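Local structure of fructuronate-tagaturonate epimerase UxaE from Cohnella laeviribosi in complex with 1 glycerol (Cohnella laeviribosi, 6IL9) at residues A[69-72]-A[73-76]; A[253-257]-A[258-262]; A[429-432]-A[433-436]. The protein catalyses the epimerisation that interconverts fructuronate and tagaturonate, using a TIM-barrel fold that carries a bound zinc ion. All blocks are in the same frame, centred on the assembly; numbering follows the deposited sequence.

Contact 1. Residues A[69-72]-A[73-76]; sequences HENR and LVLN
Arg72 leaves the helix with CG trans to its own backbone N (chi1 -168°) and then bends at chi2 and chi3, a path that carries the guanidinium along the helix surface to the amide of Asn76, one turn further on. NH1 gives a hydrogen bond to Asn76 OD1 at 2.9 Å; the oxygen lies near the guanidinium plane and the donor lies in the plane of the amide carbonyl, although the two flat groups are turned 65° apart. The backbone bond from Asn76 N to Arg72 O, 2.8 Å, spans the same turn. Leu73 touches both neighbouring flat groups. Its CG sits over one face of the His69 imidazole, 4.2 Å from the ring centroid, as a CH-pi contact, with CD1 3.5 Å from His69 NE2. Its other methyl, CD2, lies over a face of the Arg72 guanidinium, 3.9 Å from NH1. Outside the segments, Asp140 on helix 135-149 accepts from His69 ND1 and forms a salt bridge with Arg72 NE. With an alanine in place of this arginine, Asp140 would probably lose its salt-bridge partner and Asn76 OD1 its NH1 donor, the amide still being held through ND2 by Thr82. The chemistry is that of a charge fixed on several sides: one carboxylate draws imidazole and guanidinium together, an amide holds NH1, and a leucine covers a face of each flat group, which ties helix 69-78 to helix 135-149 through a polar link flanked by one leucine.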
loop_
_atom_site.group_PDB
_atom_site.type_symbol
_atom_site.label_atom_id
_atom_site.label_comp_id
_atom_site.label_asym_id
_atom_site.label_seq_id
_atom_site.Cartn_x
_atom_site.Cartn_y
_atom_site.Cartn_z
ATOM N N HIS A 69 3.964 13.941 15.887
ATOM C CA HIS A 69 2.555 13.666 15.646
ATOM C C HIS A 69 1.688 14.849 16.061
ATOM O O HIS A 69 0.779 15.253 15.331
ATOM C CB HIS A 69 2.123 12.398 16.385
ATOM C CG HIS A 69 0.661 12.115 16.259
ATOM N ND1 HIS A 69 0.054 11.889 15.041
ATOM C CD2 HIS A 69 -0.325 12.068 17.187
ATOM C CE1 HIS A 69 -1.239 11.690 15.227
ATOM N NE2 HIS A 69 -1.496 11.802 16.519
ATOM N N GLU A 70 1.964 15.430 17.231
ATOM C CA GLU A 70 1.120 16.520 17.705
ATOM C C GLU A 70 1.182 17.718 16.767
ATOM O O GLU A 70 0.161 18.368 16.520
ATOM C CB GLU A 70 1.511 16.916 19.133
ATOM C CG GLU A 70 0.994 15.951 20.206
ATOM C CD GLU A 70 -0.534 15.779 20.209
ATOM O OE1 GLU A 70 -1.269 16.771 19.979
ATOM O OE2 GLU A 70 -1.000 14.639 20.446
ATOM N N ASN A 71 2.369 18.021 16.222
ATOM C CA ASN A 71 2.471 19.128 15.284
ATOM C C ASN A 71 1.806 18.794 13.955
ATOM O O ASN A 71 1.342 19.700 13.256
ATOM C CB ASN A 71 3.935 19.513 15.080
ATOM C CG ASN A 71 4.466 20.381 16.209
ATOM O OD1 ASN A 71 3.694 21.034 16.922
ATOM N ND2 ASN A 71 5.788 20.393 16.378
ATOM N N ARG A 72 1.733 17.508 13.598
ATOM C CA ARG A 72 0.979 17.134 12.405
ATOM C C ARG A 72 -0.502 17.428 12.589
ATOM O O ARG A 72 -1.175 17.877 11.654
ATOM C CB ARG A 72 1.194 15.654 12.074
ATOM C CG ARG A 72 0.674 15.251 10.704
ATOM C CD ARG A 72 -0.758 14.688 10.778
ATOM N NE ARG A 72 -0.761 13.339 11.332
ATOM C CZ ARG A 72 -1.836 12.569 11.441
ATOM N NH1 ARG A 72 -3.021 13.012 11.042
ATOM N NH2 ARG A 72 -1.720 11.353 11.953
ATOM N N LEU A 73 -1.027 17.192 13.790
ATOM C CA LEU A 73 -2.436 17.481 14.032
ATOM C C LEU A 73 -2.698 18.978 13.959
ATOM O O LEU A 73 -3.744 19.410 13.464
ATOM C CB LEU A 73 -2.864 16.910 15.382
ATOM C CG LEU A 73 -2.669 15.400 15.542
ATOM C CD1 LEU A 73 -3.035 14.931 16.939
ATOM C CD2 LEU A 73 -3.499 14.662 14.504
ATOM N N VAL A 74 -1.741 19.787 14.417
ATOM C CA VAL A 74 -1.858 21.235 14.269
ATOM C C VAL A 74 -1.884 21.620 12.792
ATOM O O VAL A 74 -2.717 22.425 12.353
ATOM C CB VAL A 74 -0.715 21.938 15.018
ATOM C CG1 VAL A 74 -0.827 23.440 14.844
ATOM C CG2 VAL A 74 -0.727 21.535 16.481
ATOM N N LEU A 75 -0.985 21.037 11.992
ATOM C CA LEU A 75 -1.000 21.337 10.562
ATOM C C LEU A 75 -2.318 20.900 9.928
ATOM O O LEU A 75 -2.853 21.592 9.055
ATOM C CB LEU A 75 0.180 20.660 9.858
ATOM C CG LEU A 75 1.598 21.170 10.124
ATOM C CD1 LEU A 75 2.563 20.535 9.125
ATOM C CD2 LEU A 75 1.672 22.678 10.039
ATOM N N ASN A 76 -2.858 19.755 10.364
ATOM C CA ASN A 76 -4.142 19.288 9.850
ATOM C C ASN A 76 -5.235 20.326 10.066
ATOM O O ASN A 76 -6.097 20.522 9.201
ATOM C CB ASN A 76 -4.546 17.981 10.534
ATOM C CG ASN A 76 -3.849 16.748 9.964
ATOM O OD1 ASN A 76 -3.955 15.673 10.548
ATOM N ND2 ASN A 76 -3.147 16.890 8.841
#

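Contact 2. Residues A[253-257]-A[258-262]; sequences YIYEK and YIQTA
Lys257 runs the length of the Tyr258 ring, and its side chain can be followed atom by atom. CB lies 3.9 Å from Tyr258 CD2, at the start of the ring. CG stands almost centrally over the face, 3.9 Å from the ring centroid and 13° off the normal, a CH-pi contact. CD continues above CE2 and CZ, and CE reaches the phenol end, 3.5 Å from Tyr258 OH. All of this depends on a fully extended chain, with CG trans to the backbone N (chi1 -167°), so that lysine and tyrosine lie side by side and point the same way. At the tip, NZ donates to Tyr253 OH at 3.0 Å. Glu165 on helix 165-173 gathers the polar ends: its carboxylate forms a salt bridge with Lys257 NZ and hydrogen bonds with both tyrosine hydroxyls, and Arg169 NH1 is a second partner of Tyr258 OH. Ile254 CD1 packs on Tyr258 as well, near CD2 and CE2.

The Tyr255 ring crosses Ile259 at about a right angle, its CD1 3.5 Å from Ile259 CB. Here the helix widens into a pi-type turn: Gln260 N makes a nearly straight bond to Tyr255 O (170° at the hydrogen), while the Ile259 N bond to the same oxygen is weak. Thr261 OG1 then donates to Lys257 O at 2.7 Å from above the carbonyl plane, and a water donates to Glu256 O and accepts, weakly and doubtfully, from Gln260 NE2. The chemistry thus changes across the end of helix 234-259: at the side-chain tips an ammonium and two phenols share a carboxylate, probably making that charge more stable, while along the backbone a hydroxyl and a water take up late carbonyl groups as the helix gives way to a type I turn.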
loop_
_atom_site.group_PDB
_atom_site.type_symbol
_atom_site.label_atom_id
_atom_site.label_comp_id
_atom_site.label_asym_id
_atom_site.label_seq_id
_atom_site.Cartn_x
_atom_site.Cartn_y
_atom_site.Cartn_z
ATOM N N TYR A 253 -21.497 -7.695 6.829
ATOM C CA TYR A 253 -21.505 -7.393 8.259
ATOM C C TYR A 253 -20.586 -6.220 8.580
ATOM O O TYR A 253 -20.959 -5.301 9.321
ATOM C CB TYR A 253 -21.085 -8.643 9.032
ATOM C CG TYR A 253 -20.650 -8.423 10.468
ATOM C CD1 TYR A 253 -21.589 -8.222 11.477
ATOM C CD2 TYR A 253 -19.300 -8.457 10.817
ATOM C CE1 TYR A 253 -21.191 -8.047 12.800
ATOM C CE2 TYR A 253 -18.892 -8.274 12.135
ATOM C CZ TYR A 253 -19.843 -8.067 13.119
ATOM O OH TYR A 253 -19.448 -7.890 14.428
ATOM N N ILE A 254 -19.379 -6.233 8.018
ATOM C CA ILE A 254 -18.433 -5.141 8.245
ATOM C C ILE A 254 -18.947 -3.851 7.615
ATOM O O ILE A 254 -18.881 -2.771 8.221
ATOM C CB ILE A 254 -17.043 -5.524 7.701
ATOM C CG1 ILE A 254 -16.431 -6.680 8.512
ATOM C CG2 ILE A 254 -16.126 -4.315 7.675
ATOM C CD1 ILE A 254 -16.284 -6.400 10.007
ATOM N N TYR A 255 -19.443 -3.933 6.378
ATOM C CA TYR A 255 -19.963 -2.733 5.727
ATOM C C TYR A 255 -21.051 -2.078 6.575
ATOM O O TYR A 255 -21.025 -0.865 6.819
ATOM C CB TYR A 255 -20.506 -3.054 4.329
ATOM C CG TYR A 255 -21.078 -1.795 3.721
ATOM C CD1 TYR A 255 -20.231 -0.801 3.231
ATOM C CD2 TYR A 255 -22.452 -1.563 3.695
ATOM C CE1 TYR A 255 -20.723 0.379 2.728
ATOM C CE2 TYR A 255 -22.961 -0.372 3.181
ATOM C CZ TYR A 255 -22.089 0.587 2.695
ATOM O OH TYR A 255 -22.579 1.772 2.193
ATOM N N GLU A 256 -22.008 -2.877 7.051
ATOM C CA GLU A 256 -23.125 -2.300 7.786
ATOM C C GLU A 256 -22.708 -1.837 9.177
ATOM O O GLU A 256 -23.209 -0.816 9.656
ATOM C CB GLU A 256 -24.273 -3.309 7.866
ATOM C CG GLU A 256 -24.902 -3.583 6.513
ATOM C CD GLU A 256 -25.938 -4.705 6.532
ATOM O OE1 GLU A 256 -26.046 -5.434 7.543
ATOM O OE2 GLU A 256 -26.651 -4.855 5.517
ATOM N N LYS A 257 -21.782 -2.548 9.822
ATOM C CA LYS A 257 -21.400 -2.197 11.190
ATOM C C LYS A 257 -20.492 -0.971 11.229
ATOM O O LYS A 257 -20.631 -0.127 12.125
ATOM C CB LYS A 257 -20.718 -3.385 11.875
ATOM C CG LYS A 257 -20.564 -3.221 13.398
ATOM C CD LYS A 257 -20.111 -4.507 14.088
ATOM C CE LYS A 257 -19.901 -4.288 15.594
ATOM N NZ LYS A 257 -19.466 -5.546 16.283
ATOM N N TYR A 258 -19.573 -0.840 10.264
ATOM C CA TYR A 258 -18.470 0.114 10.367
ATOM C C TYR A 258 -18.371 1.118 9.224
ATOM O O TYR A 258 -17.958 2.256 9.462
ATOM C CB TYR A 258 -17.135 -0.638 10.454
ATOM C CG TYR A 258 -16.974 -1.411 11.741
ATOM C CD1 TYR A 258 -16.912 -0.751 12.962
ATOM C CD2 TYR A 258 -16.892 -2.795 11.735
ATOM C CE1 TYR A 258 -16.773 -1.446 14.139
ATOM C CE2 TYR A 258 -16.743 -3.505 12.908
ATOM C CZ TYR A 258 -16.688 -2.822 14.109
ATOM O OH TYR A 258 -16.540 -3.534 15.277
ATOM N N ILE A 259 -18.701 0.738 7.997
ATOM C CA ILE A 259 -18.503 1.647 6.862
ATOM C C ILE A 259 -19.688 2.583 6.688
ATOM O O ILE A 259 -19.525 3.805 6.642
ATOM C CB ILE A 259 -18.238 0.835 5.577
ATOM C CG1 ILE A 259 -17.163 -0.231 5.824
ATOM C CG2 ILE A 259 -17.870 1.759 4.406
ATOM C CD1 ILE A 259 -15.794 0.338 6.175
ATOM N N GLN A 260 -20.887 2.005 6.570
ATOM C CA GLN A 260 -22.121 2.773 6.479
ATOM C C GLN A 260 -22.229 3.784 7.614
ATOM O O GLN A 260 -22.732 4.897 7.421
ATOM C CB GLN A 260 -23.295 1.796 6.518
ATOM C CG GLN A 260 -24.658 2.314 6.128
ATOM C CD GLN A 260 -25.575 1.166 5.728
ATOM O OE1 GLN A 260 -26.246 1.216 4.700
ATOM N NE2 GLN A 260 -25.585 0.110 6.536
ATOM N N THR A 261 -21.746 3.413 8.798
ATOM C CA THR A 261 -21.881 4.206 10.012
ATOM C C THR A 261 -20.733 5.187 10.240
ATOM O O THR A 261 -20.701 5.837 11.290
ATOM C CB THR A 261 -21.977 3.274 11.222
ATOM O OG1 THR A 261 -20.812 2.430 11.262
ATOM C CG2 THR A 261 -23.220 2.403 11.124
ATOM N N ALA A 262 -19.795 5.316 9.297
ATOM C CA ALA A 262 -18.569 6.055 9.601
ATOM C C ALA A 262 -18.791 7.556 9.751
ATOM O O ALA A 262 -17.937 8.233 10.338
ATOM C CB ALA A 262 -17.509 5.806 8.523
HETATM O O HOH W 1 -25.714 0.166 9.042
#

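Contact 3. Residues A[429-432]-A[433-436]; sequences MNEN and DARQ
Arg435 NH1 donates to Met429 O at 2.9 Å, a charged bond reaching back from the helix to the loop; the oxygen lies near the guanidinium plane, and the donor lies in the carbonyl plane. A bend at chi3 (68°) folds the arginine chain back over the preceding loop, bringing CD to 3.2 Å from the same oxygen. The rest of the guanidinium is held from outside, by a salt bridge from NH2 to Asp347 and a hydrogen bond from NE to Gly312 O.

Backbone bonds form the first turn: Arg435 N to Glu431 O at 3.0 Å, and Gln436 N to Asn432 O at 3.1 Å.

One water joins the side chain of Glu431 to the helix, donating to OE1 at 2.8 Å and accepting from Ala434 N at 3.0 Å. The other carboxylate oxygen, OE2, pairs with Arg415.

Apolar contact is slight. Met429, its chain bent at chi2 and chi3, brings CE to 4.4 Å from Ala434 CB; the same methyl also makes a van der Waals approach to a polar atom, Ala434 O, at 3.7 Å.

The whole is a helix N-terminus with Glu431 at the N-cap position, its carboxylate reaching an early amide N-H through water, while an arginine of the first turn ties the incoming loop to helix 432-440.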
loop_
_atom_site.group_PDB
_atom_site.type_symbol
_atom_site.label_atom_id
_atom_site.label_comp_id
_atom_site.label_asym_id
_atom_site.label_seq_id
_atom_site.Cartn_x
_atom_site.Cartn_y
_atom_site.Cartn_z
ATOM N N MET A 429 19.852 -5.962 -6.854
ATOM C CA MET A 429 18.497 -5.421 -6.804
ATOM C C MET A 429 17.836 -5.379 -8.174
ATOM O O MET A 429 16.714 -4.869 -8.302
ATOM C CB MET A 429 18.503 -4.036 -6.143
ATOM C CG MET A 429 18.728 -4.096 -4.613
ATOM S SD MET A 429 17.576 -5.115 -3.627
ATOM C CE MET A 429 18.460 -6.690 -3.602
ATOM N N ASN A 430 18.492 -5.941 -9.189
ATOM C CA ASN A 430 17.880 -6.194 -10.483
ATOM C C ASN A 430 17.536 -7.661 -10.703
ATOM O O ASN A 430 17.031 -7.998 -11.770
ATOM C CB ASN A 430 18.804 -5.740 -11.619
ATOM C CG ASN A 430 19.021 -4.249 -11.625
ATOM O OD1 ASN A 430 18.121 -3.484 -11.272
ATOM N ND2 ASN A 430 20.221 -3.826 -12.002
ATOM N N GLU A 431 17.786 -8.534 -9.730
ATOM C CA GLU A 431 17.612 -9.972 -9.908
ATOM C C GLU A 431 16.414 -10.481 -9.124
ATOM O O GLU A 431 16.166 -10.036 -8.003
ATOM C CB GLU A 431 18.862 -10.725 -9.453
ATOM C CG GLU A 431 20.106 -10.303 -10.208
ATOM C CD GLU A 431 21.374 -10.749 -9.517
ATOM O OE1 GLU A 431 21.287 -11.316 -8.400
ATOM O OE2 GLU A 431 22.464 -10.539 -10.101
ATOM N N ASN A 432 15.694 -11.453 -9.703
ATOM C CA ASN A 432 14.492 -11.964 -9.049
ATOM C C ASN A 432 14.779 -12.437 -7.632
ATOM O O ASN A 432 14.089 -12.051 -6.676
ATOM C CB ASN A 432 13.899 -13.129 -9.842
ATOM C CG ASN A 432 13.221 -12.691 -11.110
ATOM O OD1 ASN A 432 12.893 -11.514 -11.286
ATOM N ND2 ASN A 432 12.989 -13.645 -12.004
ATOM N N ASP A 433 15.768 -13.312 -7.478
ATOM C CA ASP A 433 15.874 -14.021 -6.212
ATOM C C ASP A 433 16.437 -13.121 -5.124
ATOM O O ASP A 433 15.894 -13.084 -4.018
ATOM C CB ASP A 433 16.700 -15.294 -6.396
ATOM C CG ASP A 433 16.020 -16.263 -7.351
ATOM O OD1 ASP A 433 14.968 -16.835 -6.989
ATOM O OD2 ASP A 433 16.495 -16.405 -8.490
ATOM N N ALA A 434 17.495 -12.363 -5.425
ATOM C CA ALA A 434 18.019 -11.418 -4.435
ATOM C C ALA A 434 16.976 -10.360 -4.065
ATOM O O ALA A 434 16.878 -9.960 -2.900
ATOM C CB ALA A 434 19.296 -10.753 -4.953
ATOM N N ARG A 435 16.198 -9.880 -5.042
ATOM C CA ARG A 435 15.126 -8.940 -4.710
ATOM C C ARG A 435 14.158 -9.546 -3.699
ATOM O O ARG A 435 13.779 -8.895 -2.718
ATOM C CB ARG A 435 14.378 -8.498 -5.971
ATOM C CG ARG A 435 15.104 -7.407 -6.752
ATOM C CD ARG A 435 14.299 -6.965 -7.966
ATOM N NE ARG A 435 13.067 -6.255 -7.612
ATOM C CZ ARG A 435 13.009 -4.973 -7.269
ATOM N NH1 ARG A 435 14.122 -4.252 -7.226
ATOM N NH2 ARG A 435 11.834 -4.410 -6.963
ATOM N N GLN A 436 13.748 -10.802 -3.913
ATOM C CA GLN A 436 12.815 -11.409 -2.966
ATOM C C GLN A 436 13.459 -11.604 -1.599
ATOM O O GLN A 436 12.799 -11.435 -0.566
ATOM C CB GLN A 436 12.308 -12.740 -3.508
ATOM C CG GLN A 436 11.442 -12.562 -4.746
ATOM C CD GLN A 436 10.595 -13.779 -5.012
ATOM O OE1 GLN A 436 11.097 -14.906 -5.013
ATOM N NE2 GLN A 436 9.307 -13.571 -5.233
HETATM O O HOH W 2 19.481 -13.299 -7.450
#

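In the fold
The three contacts are local, lie on separate helices and never touch. All are partly buried, each with four buried residues among the eight that touch, and with one, three and two exposed in contacts 1, 2 and 3. Contact 1 takes up the first eight residues of helix 69-78, and contact 2 the C-terminal end of helix 234-259, against barrel strand 178-182; contact 3 marks a helix start, across the chain's centre from both. Each recruits an acidic residue from another part of the chain: Asp140, Glu165 or Asp347. Aliphatic carbons lying over flat groups, including CH-pi contacts, mark contacts 1 and 2, whereas contact 3 relies mainly on backbone carbonyls and water.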